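Local atomic coordinates of aminoacyl-histidine dipeptidase (Vibrio alginolyticus, PDB entry 3MRU), a protein that probably hydrolyses dipeptides, including aminoacyl-histidine dipeptides, as a zinc-dependent metallopeptidase of the M20C family. Residues T211-K216 against P263-V268; L169-S174 against M450-P455; D247-E252 against A313-I318; G218-D223 against L367-I372. All coordinates share one frame; numbering follows the deposited sequence.

Interaction 1: T211-K216 against P263-V268; sequences TLKGLK and PREAFV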
loop_
_atom_site.group_PDB
_atom_site.type_symbol
_atom_site.label_atom_id
_atom_site.label_comp_id
_atom_site.label_asym_id
_atom_site.label_seq_id
_atom_site.Cartn_x
_atom_site.Cartn_y
_atom_site.Cartn_z
ATOM N N THR A 211 6.644 21.588 -21.604
ATOM C CA THR A 211 6.667 20.290 -20.956
ATOM C C THR A 211 7.693 20.208 -19.817
ATOM O O THR A 211 8.728 20.839 -19.851
ATOM C CB THR A 211 6.839 19.165 -22.004
ATOM O OG1 THR A 211 7.576 18.079 -21.439
ATOM C CG2 THR A 211 7.547 19.682 -23.264
ATOM N N LEU A 212 7.386 19.443 -18.789
ATOM C CA LEU A 212 8.273 19.350 -17.652
ATOM C C LEU A 212 8.419 17.888 -17.238
ATOM O O LEU A 212 7.422 17.215 -16.964
ATOM C CB LEU A 212 7.759 20.238 -16.498
ATOM C CG LEU A 212 8.222 19.989 -15.045
ATOM C CD1 LEU A 212 9.648 20.435 -14.812
ATOM C CD2 LEU A 212 7.320 20.669 -14.060
ATOM N N LYS A 213 9.657 17.396 -17.203
ATOM C CA LYS A 213 9.909 16.016 -16.803
ATOM C C LYS A 213 11.286 15.808 -16.176
ATOM O O LYS A 213 12.026 16.771 -15.917
ATOM C CB LYS A 213 9.759 15.043 -17.990
ATOM C CG LYS A 213 10.749 15.227 -19.144
ATOM C CD LYS A 213 10.528 14.155 -20.210
ATOM C CE LYS A 213 11.756 13.946 -21.105
ATOM N NZ LYS A 213 11.339 13.375 -22.429
ATOM N N GLY A 214 11.608 14.536 -15.926
ATOM C CA GLY A 214 12.852 14.154 -15.283
ATOM C C GLY A 214 12.713 14.220 -13.777
ATOM O O GLY A 214 13.680 13.980 -13.054
ATOM N N LEU A 215 11.522 14.557 -13.293
ATOM C CA LEU A 215 11.249 14.463 -11.869
ATOM C C LEU A 215 11.401 13.020 -11.382
ATOM O O LEU A 215 10.993 12.082 -12.067
ATOM C CB LEU A 215 9.860 15.004 -11.545
ATOM C CG LEU A 215 9.648 16.526 -11.449
ATOM C CD1 LEU A 215 10.684 17.212 -10.549
ATOM C CD2 LEU A 215 9.594 17.186 -12.831
ATOM N N LYS A 216 12.013 12.855 -10.211
ATOM C CA LYS A 216 12.313 11.541 -9.657
ATOM C C LYS A 216 11.062 10.694 -9.408
ATOM O O LYS A 216 11.157 9.460 -9.234
ATOM C CB LYS A 216 13.113 11.667 -8.351
ATOM C CG LYS A 216 14.621 11.418 -8.492
ATOM C CD LYS A 216 15.391 11.907 -7.243
ATOM C CE LYS A 216 16.889 11.581 -7.325
ATOM N NZ LYS A 216 17.553 12.261 -8.486
ATOM N N PRO A 263 3.529 12.295 -9.829
ATOM C CA PRO A 263 3.661 12.410 -11.278
ATOM C C PRO A 263 4.988 13.053 -11.627
ATOM O O PRO A 263 5.328 14.097 -11.080
ATOM C CB PRO A 263 2.489 13.307 -11.671
ATOM C CG PRO A 263 2.227 14.121 -10.485
ATOM C CD PRO A 263 2.580 13.283 -9.287
ATOM N N ARG A 264 5.747 12.417 -12.509
ATOM C CA ARG A 264 7.074 12.908 -12.830
ATOM C C ARG A 264 7.119 13.689 -14.129
ATOM O O ARG A 264 7.987 14.534 -14.317
ATOM C CB ARG A 264 8.062 11.762 -12.882
ATOM C CG ARG A 264 7.907 10.902 -14.091
ATOM C CD ARG A 264 8.958 9.847 -14.101
ATOM N NE ARG A 264 8.995 9.099 -12.848
ATOM C CZ ARG A 264 9.980 8.272 -12.519
ATOM N NH1 ARG A 264 9.948 7.622 -11.361
ATOM N NH2 ARG A 264 11.008 8.105 -13.352
ATOM N N GLU A 265 6.198 13.415 -15.030
ATOM C CA GLU A 265 6.188 14.112 -16.291
ATOM C C GLU A 265 4.821 14.695 -16.466
ATOM O O GLU A 265 3.844 14.046 -16.147
ATOM C CB GLU A 265 6.513 13.142 -17.422
ATOM C CG GLU A 265 6.274 13.682 -18.836
ATOM C CD GLU A 265 6.846 12.762 -19.911
ATOM O OE1 GLU A 265 7.051 13.225 -21.069
ATOM O OE2 GLU A 265 7.101 11.571 -19.592
ATOM N N ALA A 266 4.737 15.919 -16.949
ATOM C CA ALA A 266 3.450 16.527 -17.213
ATOM C C ALA A 266 3.660 17.556 -18.271
ATOM O O ALA A 266 4.767 18.046 -18.441
ATOM C CB ALA A 266 2.920 17.180 -15.980
ATOM N N PHE A 267 2.609 17.902 -18.989
ATOM C CA PHE A 267 2.759 18.919 -20.004
ATOM C C PHE A 267 1.468 19.624 -20.342
ATOM O O PHE A 267 0.381 19.084 -20.168
ATOM C CB PHE A 267 3.377 18.322 -21.267
ATOM C CG PHE A 267 2.421 17.513 -22.103
ATOM C CD1 PHE A 267 1.456 18.143 -22.900
ATOM C CD2 PHE A 267 2.517 16.126 -22.135
ATOM C CE1 PHE A 267 0.586 17.411 -23.686
ATOM C CE2 PHE A 267 1.645 15.376 -22.941
ATOM C CZ PHE A 267 0.680 16.027 -23.712
ATOM N N VAL A 268 1.609 20.834 -20.846
ATOM C CA VAL A 268 0.499 21.594 -21.316
ATOM C C VAL A 268 0.901 22.009 -22.716
ATOM O O VAL A 268 2.071 22.313 -22.961
ATOM C CB VAL A 268 0.243 22.829 -20.408
ATOM C CG1 VAL A 268 1.264 23.917 -20.682
ATOM C CG2 VAL A 268 -1.105 23.414 -20.663
#
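Leu212 and Ala266 face each other as an antiparallel hydrogen-bonded pair. Leu212 N gives its hydrogen to Ala266 O at 3.0 Å, and Ala266 N returns the bond to Leu212 O at 3.0 Å. Next to them, Thr211 and Phe267 form a non-hydrogen-bonded pair. Here the side chains meet at their roots, with Thr211 CB 3.6 Å from Phe267 CB. The Phe267 ring then turns off from strand 211-213. Lys213 and Glu265 run side by side in the same direction. Lys213 CD lies 3.7 Å from Glu265 OE1, but Lys213 NZ stays 4.5 Å from Glu265 OE1, too far for a salt bridge. The two strands run almost exactly antiparallel, at 174°. They belong to the mixed sheet of the domain that carries the M20 dimerisation family sequence. Beyond Lys213 the chain turns at Gly214, whose positive phi of 85° suits glycine. Leu215 then points back and sets CB and CD2 against Arg264 O. Arg264 keeps CG between its backbone N and carbonyl carbon (chi1 73°) and bends at chi3, which folds the chain along the Leu215 carbonyl. Its guanidinium has Leu215 O and Lys216 O over one face. Further out, Leu212 packs on Leu234 and Ile235 of helix 231-242, and Ala266 on Ala231. On the far side of strand 205-213, Thr211 and Lys213 bond through their backbones to Phe305 and Val303.

Interaction 2: L169-S174 against M450-P455; sequences LLNTDS and MVSFGP. With ZN (zinc ion), chain D.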
loop_
_atom_site.group_PDB
_atom_site.type_symbol
_atom_site.label_atom_id
_atom_site.label_comp_id
_atom_site.label_asym_id
_atom_site.label_seq_id
_atom_site.Cartn_x
_atom_site.Cartn_y
_atom_site.Cartn_z
ATOM N N LEU A 169 -3.852 -8.756 18.256
ATOM C CA LEU A 169 -3.787 -9.451 16.979
ATOM C C LEU A 169 -2.351 -9.550 16.542
ATOM O O LEU A 169 -1.587 -8.616 16.721
ATOM C CB LEU A 169 -4.584 -8.684 15.931
ATOM C CG LEU A 169 -5.008 -9.185 14.540
ATOM C CD1 LEU A 169 -3.866 -9.748 13.693
ATOM C CD2 LEU A 169 -6.168 -10.155 14.635
ATOM N N LEU A 170 -1.972 -10.686 15.976
ATOM C CA LEU A 170 -0.627 -10.833 15.443
ATOM C C LEU A 170 -0.643 -11.205 13.971
ATOM O O LEU A 170 -0.876 -12.364 13.601
ATOM C CB LEU A 170 0.179 -11.823 16.270
ATOM C CG LEU A 170 0.191 -11.469 17.765
ATOM C CD1 LEU A 170 0.460 -12.690 18.643
ATOM C CD2 LEU A 170 1.144 -10.303 18.119
ATOM N N ASN A 171 -0.436 -10.199 13.131
ATOM C CA ASN A 171 -0.353 -10.438 11.729
ATOM C C ASN A 171 1.063 -10.790 11.339
ATOM O O ASN A 171 2.022 -10.138 11.750
ATOM C CB ASN A 171 -0.843 -9.244 10.946
ATOM C CG ASN A 171 -0.592 -9.406 9.474
ATOM O OD1 ASN A 171 -1.457 -9.873 8.742
ATOM N ND2 ASN A 171 0.614 -9.060 9.032
ATOM N N THR A 172 1.179 -11.825 10.519
ATOM C CA THR A 172 2.457 -12.395 10.136
ATOM C C THR A 172 2.742 -12.064 8.684
ATOM O O THR A 172 3.393 -12.835 7.987
ATOM C CB THR A 172 2.367 -13.893 10.208
ATOM O OG1 THR A 172 1.642 -14.347 9.066
ATOM C CG2 THR A 172 1.609 -14.327 11.443
ATOM N N ASP A 173 2.243 -10.916 8.226
ATOM C CA ASP A 173 2.215 -10.600 6.799
ATOM C C ASP A 173 3.307 -9.603 6.377
ATOM O O ASP A 173 3.457 -9.325 5.188
ATOM C CB ASP A 173 0.805 -10.110 6.396
ATOM C CG ASP A 173 0.526 -10.222 4.884
ATOM O OD1 ASP A 173 -0.582 -9.805 4.449
ATOM O OD2 ASP A 173 1.394 -10.726 4.136
ATOM N N SER A 174 4.072 -9.069 7.326
ATOM C CA SER A 174 5.211 -8.219 6.960
ATOM C C SER A 174 6.331 -9.068 6.393
ATOM O O SER A 174 6.387 -10.263 6.664
ATOM C CB SER A 174 5.744 -7.444 8.161
ATOM O OG SER A 174 7.103 -7.083 7.937
ATOM N N MET A 450 -2.614 -4.111 17.673
ATOM C CA MET A 450 -1.990 -5.188 16.938
ATOM C C MET A 450 -0.601 -4.890 16.416
ATOM O O MET A 450 -0.071 -3.791 16.583
ATOM C CB MET A 450 -2.895 -5.618 15.780
ATOM C CG MET A 450 -3.454 -4.499 14.938
ATOM S SD MET A 450 -4.845 -5.060 13.939
ATOM C CE MET A 450 -6.080 -5.294 15.235
ATOM N N VAL A 451 -0.019 -5.914 15.799
ATOM C CA VAL A 451 1.338 -5.871 15.296
ATOM C C VAL A 451 1.402 -6.711 14.047
ATOM O O VAL A 451 0.618 -7.629 13.866
ATOM C CB VAL A 451 2.384 -6.445 16.296
ATOM C CG1 VAL A 451 3.756 -5.896 15.984
ATOM C CG2 VAL A 451 2.051 -6.094 17.703
ATOM N N SER A 452 2.366 -6.386 13.204
ATOM C CA SER A 452 2.622 -7.112 12.003
ATOM C C SER A 452 4.129 -7.234 11.817
ATOM O O SER A 452 4.825 -6.242 11.667
ATOM C CB SER A 452 1.970 -6.394 10.819
ATOM O OG SER A 452 2.762 -6.497 9.637
ATOM N N PHE A 453 4.613 -8.468 11.827
ATOM C CA PHE A 453 6.016 -8.793 11.568
ATOM C C PHE A 453 6.081 -10.214 10.993
ATOM O O PHE A 453 5.179 -11.036 11.236
ATOM C CB PHE A 453 6.728 -9.026 12.888
ATOM C CG PHE A 453 6.120 -10.138 13.685
ATOM C CD1 PHE A 453 4.811 -10.036 14.152
ATOM C CD2 PHE A 453 6.826 -11.298 13.930
ATOM C CE1 PHE A 453 4.222 -11.073 14.876
ATOM C CE2 PHE A 453 6.251 -12.336 14.651
ATOM C CZ PHE A 453 4.949 -12.228 15.127
ATOM N N GLY A 454 7.155 -10.508 10.261
ATOM C CA GLY A 454 7.385 -11.850 9.747
ATOM C C GLY A 454 8.805 -12.117 9.293
ATOM O O GLY A 454 9.671 -11.280 9.465
ATOM N N PRO A 455 9.048 -13.278 8.674
ATOM C CA PRO A 455 10.352 -13.622 8.133
ATOM C C PRO A 455 10.734 -12.703 6.999
ATOM O O PRO A 455 9.887 -11.968 6.517
ATOM C CB PRO A 455 10.093 -14.962 7.471
ATOM C CG PRO A 455 8.704 -14.889 7.058
ATOM C CD PRO A 455 8.015 -14.215 8.182
HETATM ZN ZN ZN D . 0.758 -10.740 1.855
#
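Asn171 N bonds to Val451 O at 2.9 Å, the shortest polar bond between the two segments. Phe453 N reaches Asn171 O at 3.1 Å. Ser452 CA also lies 3.1 Å from Asn171 O, as a CA-H...O contact. This carbonyl therefore meets both an amide and a CA-H. Thr172 CA makes a similar contact with Phe453 O at 3.2 Å. The two strands are parallel, 12° apart, and stand next to each other in the mixed sheet of the catalytic domain. Asn171 and Ser452 are paired on one face, and Leu170 and Val451 on the other. Leu169 and Met450 lie side by side and point the same way, with Leu169 CB 3.5 Å from Met450 CB. The Met450 chain bends at chi3 (71°), which brings CE back against Leu169 CB. On the opposite face, Leu170 CB approaches the edge of the Phe453 ring near CE1. Ser174 folds back toward the other segment and puts CB 3.5 Å from Ser452 OG. Asp173, between them, points its CB away from 450-455. Asp173 OD2 binds a zinc ion at 2.4 Å. Asp119 binds the same ion, and His80 belongs to the site as well. Asn120 ND2 also hydrogen-bonds to Asp173 OD2. The strand end thus delivers a metal ligand to the active site. Strand 449-452 is an outermost strand of the sheet within this chain, while strand 168-171 also pairs with strand 75-80. Helices 410-420 and 469-485 cover the face of Leu170 and Val451, and Phe453 meets Phe415 and Phe475 there.

Interaction 3: D247-E252 against A313-I318; sequences DLRLVE and AQVFAI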
loop_
_atom_site.group_PDB
_atom_site.type_symbol
_atom_site.label_atom_id
_atom_site.label_comp_id
_atom_site.label_asym_id
_atom_site.label_seq_id
_atom_site.Cartn_x
_atom_site.Cartn_y
_atom_site.Cartn_z
ATOM N N ASP A 247 -1.374 36.402 -21.650
ATOM C CA ASP A 247 -2.541 36.231 -22.543
ATOM C C ASP A 247 -2.563 34.923 -23.374
ATOM O O ASP A 247 -3.097 34.886 -24.490
ATOM C CB ASP A 247 -2.744 37.477 -23.429
ATOM C CG ASP A 247 -4.226 37.804 -23.667
ATOM O OD1 ASP A 247 -5.023 36.859 -23.857
ATOM O OD2 ASP A 247 -4.593 39.005 -23.665
ATOM N N LEU A 248 -1.997 33.855 -22.809
ATOM C CA LEU A 248 -2.019 32.545 -23.453
ATOM C C LEU A 248 -3.243 31.701 -23.115
ATOM O O LEU A 248 -3.787 31.772 -22.020
ATOM C CB LEU A 248 -0.741 31.762 -23.189
ATOM C CG LEU A 248 -0.159 31.633 -21.797
ATOM C CD1 LEU A 248 -1.030 30.759 -20.958
ATOM C CD2 LEU A 248 1.208 31.010 -21.956
ATOM N N ARG A 249 -3.641 30.896 -24.096
ATOM C CA ARG A 249 -4.874 30.143 -24.077
ATOM C C ARG A 249 -4.534 28.676 -24.074
ATOM O O ARG A 249 -3.524 28.252 -24.632
ATOM C CB ARG A 249 -5.670 30.476 -25.315
ATOM C CG ARG A 249 -5.814 31.960 -25.553
ATOM C CD ARG A 249 -6.952 32.549 -24.717
ATOM N NE ARG A 249 -8.208 31.794 -24.864
ATOM C CZ ARG A 249 -8.976 31.799 -25.961
ATOM N NH1 ARG A 249 -8.625 32.513 -27.029
ATOM N NH2 ARG A 249 -10.094 31.075 -25.998
ATOM N N LEU A 250 -5.402 27.895 -23.455
ATOM C CA LEU A 250 -5.084 26.531 -23.100
ATOM C C LEU A 250 -5.783 25.505 -23.971
ATOM O O LEU A 250 -7.008 25.521 -24.120
ATOM C CB LEU A 250 -5.497 26.317 -21.653
ATOM C CG LEU A 250 -5.464 24.973 -20.950
ATOM C CD1 LEU A 250 -4.050 24.599 -20.602
ATOM C CD2 LEU A 250 -6.287 25.115 -19.696
ATOM N N VAL A 251 -5.004 24.617 -24.568
ATOM C CA VAL A 251 -5.601 23.519 -25.328
ATOM C C VAL A 251 -5.558 22.140 -24.649
ATOM O O VAL A 251 -6.553 21.429 -24.587
ATOM C CB VAL A 251 -5.076 23.472 -26.838
ATOM C CG1 VAL A 251 -3.742 24.184 -27.016
ATOM C CG2 VAL A 251 -5.017 22.050 -27.388
ATOM N N GLU A 252 -4.399 21.809 -24.099
ATOM C CA GLU A 252 -4.109 20.466 -23.629
ATOM C C GLU A 252 -3.358 20.497 -22.271
ATOM O O GLU A 252 -2.496 21.350 -22.054
ATOM C CB GLU A 252 -3.288 19.723 -24.700
ATOM C CG GLU A 252 -2.868 18.301 -24.371
ATOM C CD GLU A 252 -3.973 17.301 -24.586
ATOM O OE1 GLU A 252 -3.659 16.154 -24.987
ATOM O OE2 GLU A 252 -5.154 17.660 -24.356
ATOM N N ALA A 313 -7.499 21.553 -32.574
ATOM C CA ALA A 313 -7.367 22.574 -31.512
ATOM C C ALA A 313 -8.669 22.840 -30.803
ATOM O O ALA A 313 -9.231 21.940 -30.184
ATOM C CB ALA A 313 -6.802 23.887 -32.024
ATOM N N GLN A 314 -9.151 24.079 -30.916
ATOM C CA GLN A 314 -10.230 24.569 -30.077
ATOM C C GLN A 314 -9.696 24.754 -28.655
ATOM O O GLN A 314 -9.539 23.799 -27.894
ATOM C CB GLN A 314 -11.448 23.630 -30.118
ATOM C CG GLN A 314 -12.248 23.700 -31.408
ATOM C CD GLN A 314 -12.829 25.085 -31.619
ATOM O OE1 GLN A 314 -13.276 25.742 -30.671
ATOM N NE2 GLN A 314 -12.808 25.548 -32.866
ATOM N N VAL A 315 -9.379 25.999 -28.321
ATOM C CA VAL A 315 -8.880 26.356 -26.998
ATOM C C VAL A 315 -10.024 26.310 -25.957
ATOM O O VAL A 315 -11.188 26.466 -26.318
ATOM C CB VAL A 315 -8.206 27.749 -27.068
ATOM C CG1 VAL A 315 -8.214 28.434 -25.730
ATOM C CG2 VAL A 315 -6.785 27.607 -27.585
ATOM N N PHE A 316 -9.690 26.066 -24.685
ATOM C CA PHE A 316 -10.633 26.210 -23.575
ATOM C C PHE A 316 -11.272 27.562 -23.628
ATOM O O PHE A 316 -10.576 28.557 -23.812
ATOM C CB PHE A 316 -9.881 26.220 -22.256
ATOM C CG PHE A 316 -9.533 24.880 -21.732
ATOM C CD1 PHE A 316 -8.886 23.943 -22.530
ATOM C CD2 PHE A 316 -9.806 24.567 -20.417
ATOM C CE1 PHE A 316 -8.538 22.714 -22.026
ATOM C CE2 PHE A 316 -9.460 23.342 -19.912
ATOM C CZ PHE A 316 -8.819 22.412 -20.716
ATOM N N ALA A 317 -12.576 27.625 -23.411
ATOM C CA ALA A 317 -13.197 28.910 -23.141
ATOM C C ALA A 317 -12.438 29.588 -22.000
ATOM O O ALA A 317 -11.758 28.923 -21.219
ATOM C CB ALA A 317 -14.648 28.728 -22.774
ATOM N N ILE A 318 -12.551 30.908 -21.904
ATOM C CA ILE A 318 -11.845 31.647 -20.849
ATOM C C ILE A 318 -12.267 31.203 -19.448
ATOM O O ILE A 318 -11.411 30.801 -18.642
ATOM C CB ILE A 318 -11.928 33.220 -21.015
ATOM C CG1 ILE A 318 -10.659 33.883 -20.465
ATOM C CG2 ILE A 318 -13.195 33.825 -20.380
ATOM C CD1 ILE A 318 -9.707 33.067 -19.582
#
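Phe316 N bonds to Leu250 O at 2.8 Å, with a nearly straight angle of 171° at the hydrogen. A second bond is weak: Arg249 NH2 to Phe316 O, at 3.4 Å. The site lies beside a classic beta bulge, in which Val251 and Glu252 both face Thr269 of strand 266-273. The short strand 315-316 meets strand 249-255 at this point. It also pairs with strand 181-199, through backbone bonds of Val315 with Asp199 and Ala317 with Thr197. Arg249 is bent at both chi2 and chi3. The fold of the chain brings its guanidinium round to Val315, whose CG1 lies over one face. Phe316 O sits instead at the guanidinium edge, near its plane. Val315 crosses Arg249 at about a right angle, and its CG1 also packs on Arg249 CB. Arg249 packs on Pro202 as well, and Val315 on Ile201, so the loop after strand 181-199 borders this side. The apolar half of the contact is Leu250 against Phe316. Leu250 is also covered by Phe324 and Ile325 of helix 318-330, which begins just after Ala317 at the N-cap. Phe316 rests on Ile196 and Arg198 of strand 181-199. Val251 O lies in the plane of the Phe316 ring, 3.5 Å from Phe316 CE1. Over one face of that ring stands Leu250 CD2, 3.6 Å from its centroid and only 10° off the normal, a CH-pi contact.

Interaction 4: G218-D223 against L367-I372; sequences GHSGCD and LIRSLI
Ser220 OG is gripped side-on by Arg369. It accepts from Arg369 NE at 2.9 Å and from Arg369 NH2 at 3.0 Å. Both bonds are bent, with angles of 140° and 136° at the hydrogen, as expected when two donors of one guanidinium share one oxygen. This is the tight, buried part of the contact. The Arg369 chain is extended from CG to NE. It spans the gap between Gly221 CA and Arg369 CA, which stand 7.2 Å apart. Gly221, with no side chain, packs its CA against the guanidinium end. Leu367 CD2 borders the site, 3.9 Å from Ser220 OG and over one face of the guanidinium. The His219 side is looser and partly exposed. Its ring crosses Arg369 at about a right angle, with His219 NE2 3.7 Å from Arg369 NH2. The turn holds this ring from within: Cys222 N donates to His219 ND1 at 2.9 Å. Asp223 OD2 accepts from His219 N, and the backbone bond from Asp223 N to His219 O closes the turn. The His219 side chain is about 14 Å from a bound zinc ion. Strand 361-370 lies between strands 346-358 and 181-199 in the large mixed sheet, and Arg369 also touches Ser349 and His433. The turn at 220-223 follows the short strand 218-219, which pairs with strand 261-262, and Ser220 bonds through its backbone to Asn260.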
loop_
_atom_site.group_PDB
_atom_site.type_symbol
_atom_site.label_atom_id
_atom_site.label_comp_id
_atom_site.label_asym_id
_atom_site.label_seq_id
_atom_site.Cartn_x
_atom_site.Cartn_y
_atom_site.Cartn_z
ATOM N N GLY A 218 7.904 8.800 -7.791
ATOM C CA GLY A 218 7.818 7.954 -6.612
ATOM C C GLY A 218 6.412 7.455 -6.384
ATOM O O GLY A 218 5.496 7.718 -7.166
ATOM N N HIS A 219 6.251 6.743 -5.289
ATOM C CA HIS A 219 4.992 6.164 -4.943
ATOM C C HIS A 219 4.283 7.086 -3.951
ATOM O O HIS A 219 4.802 7.362 -2.866
ATOM C CB HIS A 219 5.302 4.815 -4.342
ATOM C CG HIS A 219 4.178 4.207 -3.571
ATOM N ND1 HIS A 219 4.107 4.274 -2.196
ATOM C CD2 HIS A 219 3.116 3.476 -3.974
ATOM C CE1 HIS A 219 3.031 3.627 -1.788
ATOM N NE2 HIS A 219 2.418 3.127 -2.845
ATOM N N SER A 220 3.091 7.551 -4.322
ATOM C CA SER A 220 2.309 8.493 -3.515
ATOM C C SER A 220 2.270 8.188 -2.017
ATOM O O SER A 220 2.024 9.070 -1.210
ATOM C CB SER A 220 0.876 8.605 -4.049
ATOM O OG SER A 220 -0.031 7.762 -3.358
ATOM N N GLY A 221 2.490 6.943 -1.639
ATOM C CA GLY A 221 2.399 6.576 -0.234
ATOM C C GLY A 221 3.581 6.476 0.705
ATOM O O GLY A 221 3.574 7.046 1.805
ATOM N N CYS A 222 4.595 5.741 0.260
ATOM C CA CYS A 222 5.790 5.521 1.044
ATOM C C CYS A 222 6.771 6.692 0.759
ATOM O O CYS A 222 7.637 6.976 1.595
ATOM C CB CYS A 222 6.421 4.151 0.753
ATOM S SG CYS A 222 5.654 2.740 1.690
ATOM N N ASP A 223 6.614 7.395 -0.373
ATOM C CA ASP A 223 7.554 8.467 -0.756
ATOM C C ASP A 223 7.032 9.916 -0.628
ATOM O O ASP A 223 7.628 10.853 -1.170
ATOM C CB ASP A 223 8.061 8.243 -2.193
ATOM C CG ASP A 223 8.665 6.853 -2.409
ATOM O OD1 ASP A 223 9.250 6.314 -1.442
ATOM O OD2 ASP A 223 8.566 6.304 -3.546
ATOM N N LEU A 367 -5.388 10.988 -4.832
ATOM C CA LEU A 367 -5.536 9.920 -3.864
ATOM C C LEU A 367 -5.122 10.371 -2.470
ATOM O O LEU A 367 -3.950 10.648 -2.215
ATOM C CB LEU A 367 -4.740 8.687 -4.314
ATOM C CG LEU A 367 -4.571 7.518 -3.341
ATOM C CD1 LEU A 367 -5.896 6.883 -3.017
ATOM C CD2 LEU A 367 -3.658 6.486 -3.935
ATOM N N ILE A 368 -6.094 10.445 -1.571
ATOM C CA ILE A 368 -5.824 10.902 -0.226
ATOM C C ILE A 368 -5.460 9.701 0.609
ATOM O O ILE A 368 -6.137 8.657 0.545
ATOM C CB ILE A 368 -7.050 11.608 0.393
ATOM C CG1 ILE A 368 -7.521 12.735 -0.524
ATOM C CG2 ILE A 368 -6.721 12.128 1.766
ATOM C CD1 ILE A 368 -8.923 13.266 -0.226
ATOM N N ARG A 369 -4.390 9.847 1.385
ATOM C CA ARG A 369 -3.975 8.839 2.345
ATOM C C ARG A 369 -4.015 9.431 3.733
ATOM O O ARG A 369 -3.834 10.646 3.899
ATOM C CB ARG A 369 -2.561 8.432 2.069
ATOM C CG ARG A 369 -2.394 7.696 0.826
ATOM C CD ARG A 369 -0.928 7.494 0.639
ATOM N NE ARG A 369 -0.618 6.842 -0.624
ATOM C CZ ARG A 369 -1.006 5.616 -0.941
ATOM N NH1 ARG A 369 -1.755 4.918 -0.095
ATOM N NH2 ARG A 369 -0.676 5.108 -2.114
ATOM N N SER A 370 -4.239 8.571 4.726
ATOM C CA SER A 370 -4.242 8.984 6.119
ATOM C C SER A 370 -4.247 7.792 7.076
ATOM O O SER A 370 -4.791 6.735 6.757
ATOM C CB SER A 370 -5.379 9.968 6.383
ATOM O OG SER A 370 -5.345 10.347 7.743
ATOM N N LEU A 371 -3.673 8.004 8.264
ATOM C CA LEU A 371 -3.683 7.019 9.336
ATOM C C LEU A 371 -4.963 7.264 10.107
ATOM O O LEU A 371 -5.729 6.331 10.358
ATOM C CB LEU A 371 -2.492 7.171 10.268
ATOM C CG LEU A 371 -1.111 7.492 9.701
ATOM C CD1 LEU A 371 -0.154 7.727 10.843
ATOM C CD2 LEU A 371 -0.599 6.363 8.840
ATOM N N ILE A 372 -5.213 8.516 10.485
ATOM C CA ILE A 372 -6.516 8.821 11.086
ATOM C C ILE A 372 -7.567 8.977 9.972
ATOM O O ILE A 372 -7.449 9.834 9.093
ATOM C CB ILE A 372 -6.503 10.039 12.072
ATOM C CG1 ILE A 372 -5.437 9.851 13.166
ATOM C CG2 ILE A 372 -7.906 10.231 12.701
ATOM C CD1 ILE A 372 -5.644 8.695 14.156
#

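In the fold
Interactions 1, 3 and 4 all reach the large mixed sheet, while interaction 2 belongs to the six-stranded sheet beside the zinc site. Interactions 1 and 3 touch directly, since strands 266-273 and 249-255 are neighbours; their centres are about 20 Å apart. Interaction 4 touches interaction 1 lightly, through Arg264 and Gly218. Centre to centre, interaction 4 lies about 20 Å from interaction 1 and about 21 Å from interaction 2, and interactions 2 and 3 are about 53 Å apart. Along the chain, 169-174 comes first and 450-455 last. The zinc-binding sheet is therefore built from chain on both sides of the sequence that forms the large sheet, consistent with a second domain inserted into the catalytic one.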